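Local coordinates for protein possible prolidase (Bifidobacterium longum NCC2705, PDB 2P9B) that is a putative prolidase of the amidohydrolase family and probably hydrolyses carbon-nitrogen bonds, at residues 16-21 and 61-66; 31-36 and 48-53; 65-70 and 405-410; 35-40 and 54-59; 398-403 and 424-429. One frame throughout, in Å; residues are numbered along the deposited sequence.

Contact 1 of 5, residues 16-21 and 61-66; sequences LAHATI and YLDGTG
Tyr61 reaches across to Ala17 and His18 with the far end of its ring: CE1 lies 3.6 Å from Ala17 CB, and the hydroxyl sits at the edge of the imidazole, beside CD2. The two aromatic side chains run at about a right angle. Leu62 forms a parallel bridge with Leu16. Its carbonyl O accepts from Ala17 N (3.0 Å) almost straight, while its CB rests against Leu16 CD1 at 3.6 Å; Leu16 brings that methyl over because its CG is anti to the backbone N (chi1 173°). Asp63 pairs with Ala17 and turns its carboxylate forward along its own chain, toward Thr65. There OD1 forms an Asx turn, taking Thr65 N from above the carboxylate plane and Thr65 OG1 (2.7 Å) on its syn lone pair. Gly64 donates its N-H to Ala17 O (2.7 Å), its backbone packed close against Leu16 CD1. Thr65 lies alongside His18, OG1 being 3.4 Å from His18 CB; the polar partner of the imidazole is Asn33. At Gly66 one water bridges the gap, accepting from the backbone N and donating to His18 O. His18 and Ala19 both face Met34 in a G1 beta bulge, the corner where the chain passes from one sheet to the next in the small beta domain common to amidohydrolases.

Contact 2 of 5, residues 31-36 and 48-53; sequences LRNMTI and APSIET
The flat amide of Asn33 has Ser50 CB above its plane, nearest to OD1 at 3.6 Å, while that oxygen accepts a hydrogen bond from His18 ND1. A second flat group, the peptide joining Ala48 to Pro49, is overlaid on one face by the end of Met34, a selenomethionine: CE stands 3.5 Å from Ala48 C, and SE lies over Pro49 N. Bends at chi2 and chi3 (-62° and -74°) curl the chain back onto this peptide, although its CB starts off away from it. Antiparallel pairing of Thr35 with Ala48 joins strands 34-38 and 44-49 into a beta hairpin, Thr35 N donating to Ala48 O at 2.8 Å. Two residues further, past the non-hydrogen-bonded pair Met34-Pro49, Ser50 N bonds to Asn33 O (2.9 Å, 171° at the hydrogen), where Asn33 and Met34 form a G1 beta bulge opposite Ala19. Ser50 begins a short 3-10 turn and turns its hydroxyl inward: OG shares a hydrogen bond of 2.7 Å with Thr35 OG1 and also receives His18 N. A water links Thr35 OG1 with Thr53 O. Nearby, the CG2 methyls of Thr35 and Thr53 meet at 4.1 Å, and Thr53 OG1 bonds to Pro49 O.

Contact 3 of 5, residues 65-70 and 405-410; sequences TGKIVM and VLNANP
Ile68 is the main bump, wedged into a hollow formed by the chain from Ala408 to Pro410. Its CD1 reaches the peptide between Ala408 and Asn409, 3.8 Å from Asn409 N, CG1 lies beside Asn409 CA, and CG2 slides past Pro410 CD at 4.0 Å. CG1 and CG2 thus spread over successive parts of the bend, and Ile68 CB closes on Ala408 O at 3.7 Å. In the backbone, Ile68 and Leu406 form an antiparallel hydrogen-bonded pair, with Leu406 N to Ile68 O the shorter bond at 2.6 Å and both bonds nearly straight. This pairing brings strand 403-406, from near the end of the protein, against the start of strand 68-78, whose far end carries His77, with His79 just beyond it, part of a possible, empty metal site with Asp345, as expected for the first barrel strand of an amidohydrolase. On the Ile68 side, the selenium of Met70 rests against both Leu406 CD1 (3.8 Å) and Pro410 CG (4.2 Å), which lie on the same side of it. Helix 371-385 packs on Met70 through Leu375 and Thr379. On the other face Val69 meets Val405 through their CG2 methyls, and Lys67 CB rests on Val405 CG1. Farther along, Lys67 lies beside Asn407, CE 3.2 Å from ND2, while a water donates to both Gly66 O and Asn407 O.

Contact 4 of 5, residues 35-40 and 54-59; sequences TIVVGA and SIPAEY
Residues 35-38 run as an extended strand, whereas 54-59 pass over it as an irregular chain, joined to it by no direct hydrogen bond. Even the closest pair of CA atoms, Val37 and Ile55, is 7.8 Å apart, so side chains must fill the interval. The loop ends in a type II beta turn from Pro56 to Tyr59, closed by a bond of 3.3 Å from Tyr59 N to Pro56 O, with Glu58 at positive phi (78°). That turn folds Tyr59 back over Pro56, its first residue: Pro56 CB lies 3.6 Å above one face of the ring, displaced toward the rim. The Val37 side chain crosses that of Tyr59 at about a right angle, its CG1 3.6 Å from CE2; this methyl is anti to the backbone N (chi1 -178°), which also brings it to Pro56 CD at 4.5 Å. The CE2 side of the tyrosine approaches Val38 O, at 3.5 Å. Beyond the ring the hydroxyl passes over Gly39, and a water donating to Tyr59 OH accepts from Ala40 N. The hydroxyl is further fixed by a hydrogen bond with Glu45 OE1 on the adjoining strand. At the other end, Ile55 swings CD1 toward Thr35 CG2, a looser contact of 4.3 Å, and also touches Ala15. Thr35 and Val37 thus present one face of the sheet to this loop, which leads from strand 44-49 to the distant edge strand 60-63. It is a crossover connection over one face of the small mixed sheet of an amidohydrolase beta domain.

Contact 5 of 5, residues 398-403 and 424-429; sequences GKSADL and IAAGHP
Leu403 and Ile424 form an antiparallel hydrogen-bonded pair, both bonds measuring 2.9 Å (Leu403 N to Ile424 O and Ile424 N to Leu403 O), just before which the chain bends through an inverse gamma turn centred on Ala401. The two side chains lie next to each other on one face and point the same way, their CD1 methyls 3.9 Å apart, while Ile424 CG2 comes to 3.5 Å from Ala401 O. That oxygen also accepts from Gly427 N at 3.0 Å, the donor standing above the carbonyl plane. Asp402 starts away from the other strand but curls its carboxylate back (chi1 -72°), so that OD1 receives Ala426 N at 2.8 Å, from above the carboxylate plane. Its other oxygen, OD2, forms a salt bridge with Arg158 and a hydrogen bond with Thr392. Both oxygens of this buried carboxylate are therefore engaged, which probably helps keep it ionised. Ser400 OG adds a close approach of 3.4 Å to Ala426 CA, and Ala401 CB packs against Gly427. Gripped in this way is the type I' beta turn from Ala425 to His428, with Ala426 and Gly427 at its corner, which makes the hairpin of strands 422-425 and 428-429.

All five contacts lie on the same side of the chain's centre, in and beside the small beta domain. Contacts 2 and 4 share Thr35 and Ile36 and are both nested within the loop closed by contact 1; the centres of contacts 1 and 2 are about 8 Å apart. Contact 3, its centre about 9 Å from that of contact 1, continues it through Thr65 and Gly66, and Thr20 O bonds to Val69 N at 2.9 Å. Contact 5 meets contact 4 where Val38 CG1 packs on Ala401 CB at 3.5 Å, and contact 3 through Val69 and Leu403. Strand 68-78, begun in contact 3, leads toward the possible metal site of His77, His79 and Asp345.

Contact 1 of 5, residues 16-21 and 61-66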
# COMPACT_ATOMS: atom_id res chain seq x y z
N LEU A 16 21.11 -3.60 15.78
CA LEU A 16 20.13 -4.57 16.27
C LEU A 16 20.79 -5.92 16.06
O LEU A 16 20.99 -6.34 14.93
CB LEU A 16 18.84 -4.49 15.44
CG LEU A 16 17.78 -5.56 15.74
CD1 LEU A 16 17.26 -5.40 17.16
CD2 LEU A 16 16.65 -5.43 14.73
N ALA A 17 21.13 -6.60 17.16
CA ALA A 17 21.82 -7.88 17.05
C ALA A 17 21.04 -9.13 17.46
O ALA A 17 20.01 -9.06 18.14
CB ALA A 17 23.12 -7.82 17.85
N HIS A 18 21.57 -10.28 17.03
CA HIS A 18 21.01 -11.59 17.34
C HIS A 18 19.59 -11.83 16.83
O HIS A 18 18.85 -12.64 17.38
CB HIS A 18 21.06 -11.82 18.85
CG HIS A 18 22.41 -11.59 19.44
ND1 HIS A 18 23.53 -12.28 19.03
CD2 HIS A 18 22.83 -10.74 20.40
CE1 HIS A 18 24.58 -11.86 19.70
NE2 HIS A 18 24.19 -10.92 20.54
N ALA A 19 19.22 -11.15 15.76
CA ALA A 19 17.89 -11.32 15.22
C ALA A 19 17.85 -12.29 14.05
O ALA A 19 18.87 -12.53 13.39
CB ALA A 19 17.34 -9.97 14.78
N THR A 20 16.68 -12.85 13.82
CA THR A 20 16.46 -13.75 12.69
C THR A 20 15.85 -12.84 11.63
O THR A 20 14.79 -12.25 11.85
CB THR A 20 15.46 -14.86 13.01
OG1 THR A 20 16.00 -15.72 14.03
CG2 THR A 20 15.16 -15.68 11.77
N ILE A 21 16.52 -12.71 10.50
CA ILE A 21 16.02 -11.86 9.43
C ILE A 21 15.15 -12.59 8.43
O ILE A 21 15.54 -13.61 7.87
CB ILE A 21 17.18 -11.21 8.63
CG1 ILE A 21 18.01 -10.31 9.54
CG2 ILE A 21 16.61 -10.41 7.45
CD1 ILE A 21 19.11 -9.54 8.82
N TYR A 61 22.72 -0.08 21.34
CA TYR A 61 22.56 -1.52 21.16
C TYR A 61 21.15 -2.01 21.43
O TYR A 61 20.58 -1.78 22.50
CB TYR A 61 23.54 -2.25 22.08
CG TYR A 61 23.50 -3.76 21.96
CD1 TYR A 61 24.05 -4.41 20.85
CD2 TYR A 61 22.92 -4.54 22.96
CE1 TYR A 61 24.02 -5.80 20.75
CE2 TYR A 61 22.89 -5.93 22.86
CZ TYR A 61 23.44 -6.56 21.75
OH TYR A 61 23.41 -7.93 21.66
N LEU A 62 20.58 -2.70 20.45
CA LEU A 62 19.25 -3.28 20.57
C LEU A 62 19.41 -4.79 20.51
O LEU A 62 19.93 -5.33 19.54
CB LEU A 62 18.34 -2.80 19.42
CG LEU A 62 17.86 -1.35 19.44
CD1 LEU A 62 17.01 -1.08 18.20
CD2 LEU A 62 17.04 -1.09 20.70
N ASP A 63 18.99 -5.47 21.57
CA ASP A 63 19.12 -6.92 21.63
C ASP A 63 17.91 -7.60 20.99
O ASP A 63 16.83 -7.63 21.56
CB ASP A 63 19.28 -7.35 23.09
CG ASP A 63 19.42 -8.85 23.24
OD1 ASP A 63 19.82 -9.51 22.27
OD2 ASP A 63 19.13 -9.35 24.35
N GLY A 64 18.12 -8.16 19.80
CA GLY A 64 17.05 -8.82 19.08
C GLY A 64 16.93 -10.32 19.29
O GLY A 64 16.24 -11.00 18.53
N THR A 65 17.59 -10.84 20.31
CA THR A 65 17.53 -12.26 20.61
C THR A 65 16.07 -12.72 20.69
O THR A 65 15.26 -12.10 21.37
CB THR A 65 18.24 -12.58 21.94
OG1 THR A 65 19.61 -12.20 21.85
CG2 THR A 65 18.15 -14.07 22.26
N GLY A 66 15.75 -13.79 19.97
CA GLY A 66 14.40 -14.32 19.96
C GLY A 66 13.40 -13.54 19.11
O GLY A 66 12.22 -13.88 19.05
O HOH W 1 17.54 -14.93 18.28

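Contact 2 of 5, residues 31-36 and 48-53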
# COMPACT_ATOMS: atom_id res chain seq x y z
N LEU A 31 17.59 -15.54 7.59
CA LEU A 31 18.98 -15.54 8.02
C LEU A 31 19.00 -15.49 9.54
O LEU A 31 18.41 -14.59 10.14
CB LEU A 31 19.70 -14.33 7.44
CG LEU A 31 19.48 -14.16 5.93
CD1 LEU A 31 20.09 -12.85 5.47
CD2 LEU A 31 20.09 -15.34 5.18
N ARG A 32 19.70 -16.44 10.16
CA ARG A 32 19.75 -16.51 11.61
C ARG A 32 20.92 -15.78 12.27
O ARG A 32 21.97 -15.59 11.67
CB ARG A 32 19.76 -17.98 12.04
CG ARG A 32 18.60 -18.76 11.46
CD ARG A 32 18.69 -20.24 11.80
NE ARG A 32 17.62 -21.00 11.15
CZ ARG A 32 17.50 -21.17 9.84
NH1 ARG A 32 18.38 -20.62 9.01
NH2 ARG A 32 16.49 -21.88 9.35
N ASN A 33 20.70 -15.37 13.52
CA ASN A 33 21.70 -14.66 14.33
C ASN A 33 22.45 -13.60 13.54
O ASN A 33 23.66 -13.69 13.32
CB ASN A 33 22.68 -15.66 14.95
CG ASN A 33 23.50 -15.06 16.07
OD1 ASN A 33 23.02 -14.20 16.81
ND2 ASN A 33 24.73 -15.53 16.22
N MSE A 34 21.70 -12.58 13.13
CA MSE A 34 22.19 -11.47 12.34
C MSE A 34 22.17 -10.15 13.10
O MSE A 34 21.41 -9.96 14.04
CB MSE A 34 21.32 -11.30 11.09
CG MSE A 34 21.24 -12.53 10.18
SE MSE A 34 22.92 -13.03 9.45
CE MSE A 34 23.08 -11.65 8.19
N THR A 35 23.02 -9.22 12.66
CA THR A 35 23.07 -7.90 13.25
C THR A 35 22.84 -6.90 12.12
O THR A 35 23.39 -7.06 11.03
CB THR A 35 24.43 -7.59 13.90
OG1 THR A 35 24.59 -8.41 15.07
CG2 THR A 35 24.53 -6.11 14.29
N ILE A 36 22.01 -5.91 12.36
CA ILE A 36 21.75 -4.87 11.37
C ILE A 36 22.27 -3.59 11.99
O ILE A 36 21.82 -3.18 13.07
CB ILE A 36 20.25 -4.72 11.07
CG1 ILE A 36 19.69 -6.02 10.47
CG2 ILE A 36 20.04 -3.57 10.09
CD1 ILE A 36 18.21 -5.97 10.15
N ALA A 48 25.05 -8.46 8.75
CA ALA A 48 25.92 -9.62 8.79
C ALA A 48 25.76 -10.44 10.06
O ALA A 48 25.16 -9.99 11.03
CB ALA A 48 27.37 -9.17 8.64
N PRO A 49 26.30 -11.68 10.07
CA PRO A 49 26.21 -12.54 11.25
C PRO A 49 26.70 -11.77 12.47
O PRO A 49 27.73 -11.12 12.43
CB PRO A 49 27.13 -13.70 10.89
CG PRO A 49 26.94 -13.82 9.40
CD PRO A 49 26.99 -12.36 8.96
N SER A 50 25.93 -11.85 13.55
CA SER A 50 26.27 -11.15 14.78
C SER A 50 27.64 -11.52 15.33
O SER A 50 28.38 -10.66 15.81
CB SER A 50 25.20 -11.44 15.85
OG SER A 50 23.92 -11.03 15.41
N ILE A 51 27.99 -12.80 15.26
CA ILE A 51 29.26 -13.26 15.79
C ILE A 51 30.48 -12.54 15.21
O ILE A 51 31.50 -12.42 15.88
CB ILE A 51 29.42 -14.78 15.58
CG1 ILE A 51 30.60 -15.30 16.40
CG2 ILE A 51 29.62 -15.09 14.11
CD1 ILE A 51 30.68 -16.82 16.43
N GLU A 52 30.38 -12.06 13.97
CA GLU A 52 31.52 -11.39 13.34
C GLU A 52 31.35 -9.89 13.23
O GLU A 52 32.21 -9.20 12.69
CB GLU A 52 31.74 -11.96 11.94
CG GLU A 52 30.53 -11.82 11.03
CD GLU A 52 30.78 -12.31 9.61
OE1 GLU A 52 31.29 -13.44 9.44
OE2 GLU A 52 30.44 -11.57 8.66
N THR A 53 30.24 -9.37 13.74
CA THR A 53 29.97 -7.95 13.64
C THR A 53 30.17 -7.19 14.95
O THR A 53 29.43 -7.40 15.91
CB THR A 53 28.54 -7.71 13.13
OG1 THR A 53 28.34 -8.46 11.93
CG2 THR A 53 28.31 -6.23 12.84
O HOH W 2 26.13 -14.91 14.04
O HOH W 3 26.73 -7.91 16.43

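Contact 3 of 5, residues 65-70 and 405-410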
# COMPACT_ATOMS: atom_id res chain seq x y z
N THR A 65 17.59 -10.84 20.31
CA THR A 65 17.53 -12.26 20.61
C THR A 65 16.07 -12.72 20.69
O THR A 65 15.26 -12.10 21.37
CB THR A 65 18.24 -12.58 21.94
OG1 THR A 65 19.61 -12.20 21.85
CG2 THR A 65 18.15 -14.07 22.26
N GLY A 66 15.75 -13.79 19.97
CA GLY A 66 14.40 -14.32 19.96
C GLY A 66 13.40 -13.54 19.11
O GLY A 66 12.22 -13.88 19.05
N LYS A 67 13.89 -12.50 18.45
CA LYS A 67 13.03 -11.67 17.61
C LYS A 67 13.27 -11.90 16.12
O LYS A 67 14.31 -12.44 15.72
CB LYS A 67 13.28 -10.19 17.92
CG LYS A 67 13.11 -9.78 19.38
CD LYS A 67 11.65 -9.81 19.81
CE LYS A 67 11.47 -9.25 21.22
NZ LYS A 67 12.24 -10.02 22.22
N ILE A 68 12.30 -11.50 15.31
CA ILE A 68 12.41 -11.59 13.86
C ILE A 68 12.42 -10.16 13.35
O ILE A 68 11.69 -9.32 13.88
CB ILE A 68 11.18 -12.32 13.23
CG1 ILE A 68 11.39 -13.84 13.27
CG2 ILE A 68 10.97 -11.86 11.78
CD1 ILE A 68 11.40 -14.42 14.65
N VAL A 69 13.26 -9.86 12.38
CA VAL A 69 13.28 -8.51 11.81
C VAL A 69 13.11 -8.67 10.31
O VAL A 69 13.70 -9.56 9.70
CB VAL A 69 14.59 -7.75 12.11
CG1 VAL A 69 15.77 -8.49 11.51
CG2 VAL A 69 14.50 -6.33 11.54
N MSE A 70 12.29 -7.81 9.73
CA MSE A 70 12.01 -7.85 8.31
C MSE A 70 11.87 -6.42 7.81
O MSE A 70 11.88 -5.48 8.60
CB MSE A 70 10.71 -8.65 8.04
CG MSE A 70 9.41 -8.02 8.60
SE MSE A 70 7.77 -8.89 8.09
CE MSE A 70 7.68 -8.25 6.30
N VAL A 405 10.28 -5.19 13.60
CA VAL A 405 10.70 -6.24 14.52
C VAL A 405 9.48 -6.97 15.06
O VAL A 405 8.56 -6.35 15.59
CB VAL A 405 11.53 -5.65 15.68
CG1 VAL A 405 12.10 -6.77 16.53
CG2 VAL A 405 12.65 -4.77 15.12
N LEU A 406 9.48 -8.29 14.91
CA LEU A 406 8.37 -9.14 15.33
C LEU A 406 8.75 -10.13 16.44
O LEU A 406 9.92 -10.45 16.62
CB LEU A 406 7.85 -9.92 14.12
CG LEU A 406 7.54 -9.05 12.90
CD1 LEU A 406 7.16 -9.93 11.70
CD2 LEU A 406 6.41 -8.09 13.23
N ASN A 407 7.74 -10.62 17.14
CA ASN A 407 7.96 -11.57 18.23
C ASN A 407 7.92 -13.02 17.76
O ASN A 407 8.26 -13.94 18.51
CB ASN A 407 6.92 -11.34 19.33
CG ASN A 407 7.17 -10.06 20.11
OD1 ASN A 407 6.24 -9.32 20.44
ND2 ASN A 407 8.43 -9.80 20.43
N ALA A 408 7.51 -13.23 16.51
CA ALA A 408 7.44 -14.57 15.95
C ALA A 408 7.68 -14.51 14.45
O ALA A 408 7.68 -13.42 13.86
CB ALA A 408 6.07 -15.20 16.25
N ASN A 409 7.87 -15.67 13.83
CA ASN A 409 8.14 -15.73 12.39
C ASN A 409 6.85 -15.70 11.57
O ASN A 409 6.04 -16.63 11.63
CB ASN A 409 8.91 -17.01 12.06
CG ASN A 409 9.44 -17.02 10.65
OD1 ASN A 409 8.93 -16.32 9.78
ND2 ASN A 409 10.47 -17.82 10.41
N PRO A 410 6.65 -14.64 10.77
CA PRO A 410 5.45 -14.51 9.95
C PRO A 410 5.34 -15.56 8.84
O PRO A 410 4.27 -15.75 8.28
CB PRO A 410 5.55 -13.09 9.40
CG PRO A 410 7.03 -12.91 9.25
CD PRO A 410 7.56 -13.49 10.56
O HOH W 4 9.97 -13.31 20.65

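Contact 4 of 5, residues 35-40 and 54-59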
# COMPACT_ATOMS: atom_id res chain seq x y z
N THR A 35 23.02 -9.22 12.66
CA THR A 35 23.07 -7.90 13.25
C THR A 35 22.84 -6.90 12.12
O THR A 35 23.39 -7.06 11.03
CB THR A 35 24.43 -7.59 13.90
OG1 THR A 35 24.59 -8.41 15.07
CG2 THR A 35 24.53 -6.11 14.29
N ILE A 36 22.01 -5.91 12.36
CA ILE A 36 21.75 -4.87 11.37
C ILE A 36 22.27 -3.59 11.99
O ILE A 36 21.82 -3.18 13.07
CB ILE A 36 20.25 -4.72 11.07
CG1 ILE A 36 19.69 -6.02 10.47
CG2 ILE A 36 20.04 -3.57 10.09
CD1 ILE A 36 18.21 -5.97 10.15
N VAL A 37 23.23 -2.96 11.33
CA VAL A 37 23.81 -1.73 11.83
C VAL A 37 23.27 -0.54 11.06
O VAL A 37 23.32 -0.50 9.83
CB VAL A 37 25.35 -1.77 11.69
CG1 VAL A 37 25.95 -0.49 12.27
CG2 VAL A 37 25.90 -3.00 12.40
N VAL A 38 22.75 0.44 11.79
CA VAL A 38 22.17 1.63 11.18
C VAL A 38 23.00 2.88 11.50
O VAL A 38 23.32 3.15 12.65
CB VAL A 38 20.72 1.85 11.67
CG1 VAL A 38 20.14 3.10 11.04
CG2 VAL A 38 19.87 0.62 11.32
N GLY A 39 23.34 3.63 10.45
CA GLY A 39 24.14 4.83 10.62
C GLY A 39 23.36 6.06 11.05
O GLY A 39 22.14 6.03 11.16
N ALA A 40 24.08 7.15 11.30
CA ALA A 40 23.46 8.40 11.74
C ALA A 40 22.61 9.01 10.64
O ALA A 40 21.77 9.88 10.91
CB ALA A 40 24.54 9.40 12.18
N SER A 54 31.18 -6.33 14.97
CA SER A 54 31.45 -5.53 16.16
C SER A 54 30.62 -4.26 16.09
O SER A 54 30.45 -3.68 15.02
CB SER A 54 32.94 -5.17 16.23
OG SER A 54 33.32 -4.38 15.11
N ILE A 55 30.09 -3.84 17.23
CA ILE A 55 29.27 -2.63 17.29
C ILE A 55 30.17 -1.40 17.41
O ILE A 55 30.92 -1.27 18.38
CB ILE A 55 28.34 -2.64 18.52
CG1 ILE A 55 27.66 -4.01 18.66
CG2 ILE A 55 27.30 -1.53 18.39
CD1 ILE A 55 26.79 -4.40 17.48
N PRO A 56 30.11 -0.49 16.43
CA PRO A 56 30.94 0.72 16.48
C PRO A 56 30.73 1.49 17.77
O PRO A 56 29.67 1.41 18.40
CB PRO A 56 30.47 1.50 15.26
CG PRO A 56 30.10 0.41 14.29
CD PRO A 56 29.34 -0.55 15.18
N ALA A 57 31.75 2.23 18.18
CA ALA A 57 31.68 3.01 19.41
C ALA A 57 30.57 4.06 19.30
O ALA A 57 30.32 4.60 18.22
CB ALA A 57 33.02 3.69 19.68
N GLU A 58 29.93 4.35 20.43
CA GLU A 58 28.86 5.34 20.50
C GLU A 58 27.52 4.84 19.96
O GLU A 58 26.48 5.46 20.21
CB GLU A 58 29.27 6.61 19.76
CG GLU A 58 28.40 7.83 20.04
CD GLU A 58 28.55 8.34 21.47
OE1 GLU A 58 29.70 8.64 21.87
OE2 GLU A 58 27.53 8.44 22.18
N TYR A 59 27.54 3.74 19.22
CA TYR A 59 26.31 3.18 18.67
C TYR A 59 25.45 2.52 19.74
O TYR A 59 25.95 1.79 20.58
CB TYR A 59 26.63 2.15 17.59
CG TYR A 59 26.91 2.72 16.22
CD1 TYR A 59 27.79 3.79 16.04
CD2 TYR A 59 26.32 2.16 15.08
CE1 TYR A 59 28.08 4.28 14.77
CE2 TYR A 59 26.60 2.65 13.81
CZ TYR A 59 27.48 3.71 13.66
OH TYR A 59 27.77 4.18 12.41
O HOH W 5 26.89 6.82 11.57

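Contact 5 of 5, residues 398-403 and 424-429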
# COMPACT_ATOMS: atom_id res chain seq x y z
N GLY A 398 22.87 0.50 2.47
CA GLY A 398 22.62 1.67 1.64
C GLY A 398 21.17 2.12 1.64
O GLY A 398 20.88 3.29 1.39
N LYS A 399 20.26 1.19 1.92
CA LYS A 399 18.85 1.52 1.94
C LYS A 399 18.40 2.09 3.28
O LYS A 399 19.08 1.94 4.30
CB LYS A 399 18.00 0.30 1.60
CG LYS A 399 18.14 -0.18 0.17
CD LYS A 399 16.98 -1.08 -0.21
CE LYS A 399 17.18 -1.71 -1.58
NZ LYS A 399 17.48 -0.70 -2.63
N SER A 400 17.25 2.76 3.26
CA SER A 400 16.68 3.37 4.46
C SER A 400 16.44 2.31 5.52
O SER A 400 15.99 1.21 5.22
CB SER A 400 15.35 4.05 4.09
OG SER A 400 14.88 4.88 5.14
N ALA A 401 16.73 2.64 6.77
CA ALA A 401 16.54 1.69 7.85
C ALA A 401 15.06 1.59 8.26
O ALA A 401 14.67 2.06 9.33
CB ALA A 401 17.40 2.07 9.06
N ASP A 402 14.25 0.99 7.40
CA ASP A 402 12.83 0.80 7.67
C ASP A 402 12.74 -0.65 8.14
O ASP A 402 12.69 -1.58 7.32
CB ASP A 402 12.00 1.00 6.40
CG ASP A 402 11.92 2.47 5.98
OD1 ASP A 402 11.66 3.33 6.85
OD2 ASP A 402 12.11 2.77 4.77
N LEU A 403 12.73 -0.84 9.46
CA LEU A 403 12.70 -2.18 10.03
C LEU A 403 11.45 -2.50 10.83
O LEU A 403 10.93 -1.65 11.55
CB LEU A 403 13.91 -2.39 10.95
CG LEU A 403 15.25 -1.77 10.55
CD1 LEU A 403 16.32 -2.22 11.56
CD2 LEU A 403 15.64 -2.19 9.16
N ILE A 424 10.82 0.70 13.17
CA ILE A 424 11.85 1.71 12.98
C ILE A 424 11.62 2.30 11.60
O ILE A 424 11.54 1.57 10.61
CB ILE A 424 13.26 1.08 13.06
CG1 ILE A 424 13.43 0.39 14.41
CG2 ILE A 424 14.34 2.14 12.85
CD1 ILE A 424 14.75 -0.31 14.62
N ALA A 425 11.48 3.63 11.54
CA ALA A 425 11.23 4.31 10.28
C ALA A 425 12.43 5.18 9.92
O ALA A 425 12.76 6.11 10.63
CB ALA A 425 9.98 5.18 10.40
N ALA A 426 13.06 4.86 8.80
CA ALA A 426 14.23 5.61 8.35
C ALA A 426 15.22 5.83 9.50
O ALA A 426 15.75 6.92 9.69
CB ALA A 426 13.81 6.95 7.77
N GLY A 427 15.45 4.77 10.28
CA GLY A 427 16.39 4.87 11.39
C GLY A 427 15.82 5.42 12.68
O GLY A 427 16.50 5.44 13.70
N HIS A 428 14.57 5.87 12.64
CA HIS A 428 13.90 6.43 13.81
C HIS A 428 13.02 5.40 14.51
O HIS A 428 11.96 5.05 14.01
CB HIS A 428 13.00 7.60 13.40
CG HIS A 428 13.73 8.79 12.86
ND1 HIS A 428 14.42 9.67 13.67
CD2 HIS A 428 13.85 9.26 11.60
CE1 HIS A 428 14.92 10.64 12.93
NE2 HIS A 428 14.60 10.42 11.67
N PRO A 429 13.46 4.90 15.68
CA PRO A 429 12.62 3.92 16.37
C PRO A 429 11.33 4.61 16.83
O PRO A 429 11.36 5.78 17.23
CB PRO A 429 13.48 3.50 17.56
CG PRO A 429 14.87 3.71 17.06
CD PRO A 429 14.77 5.02 16.33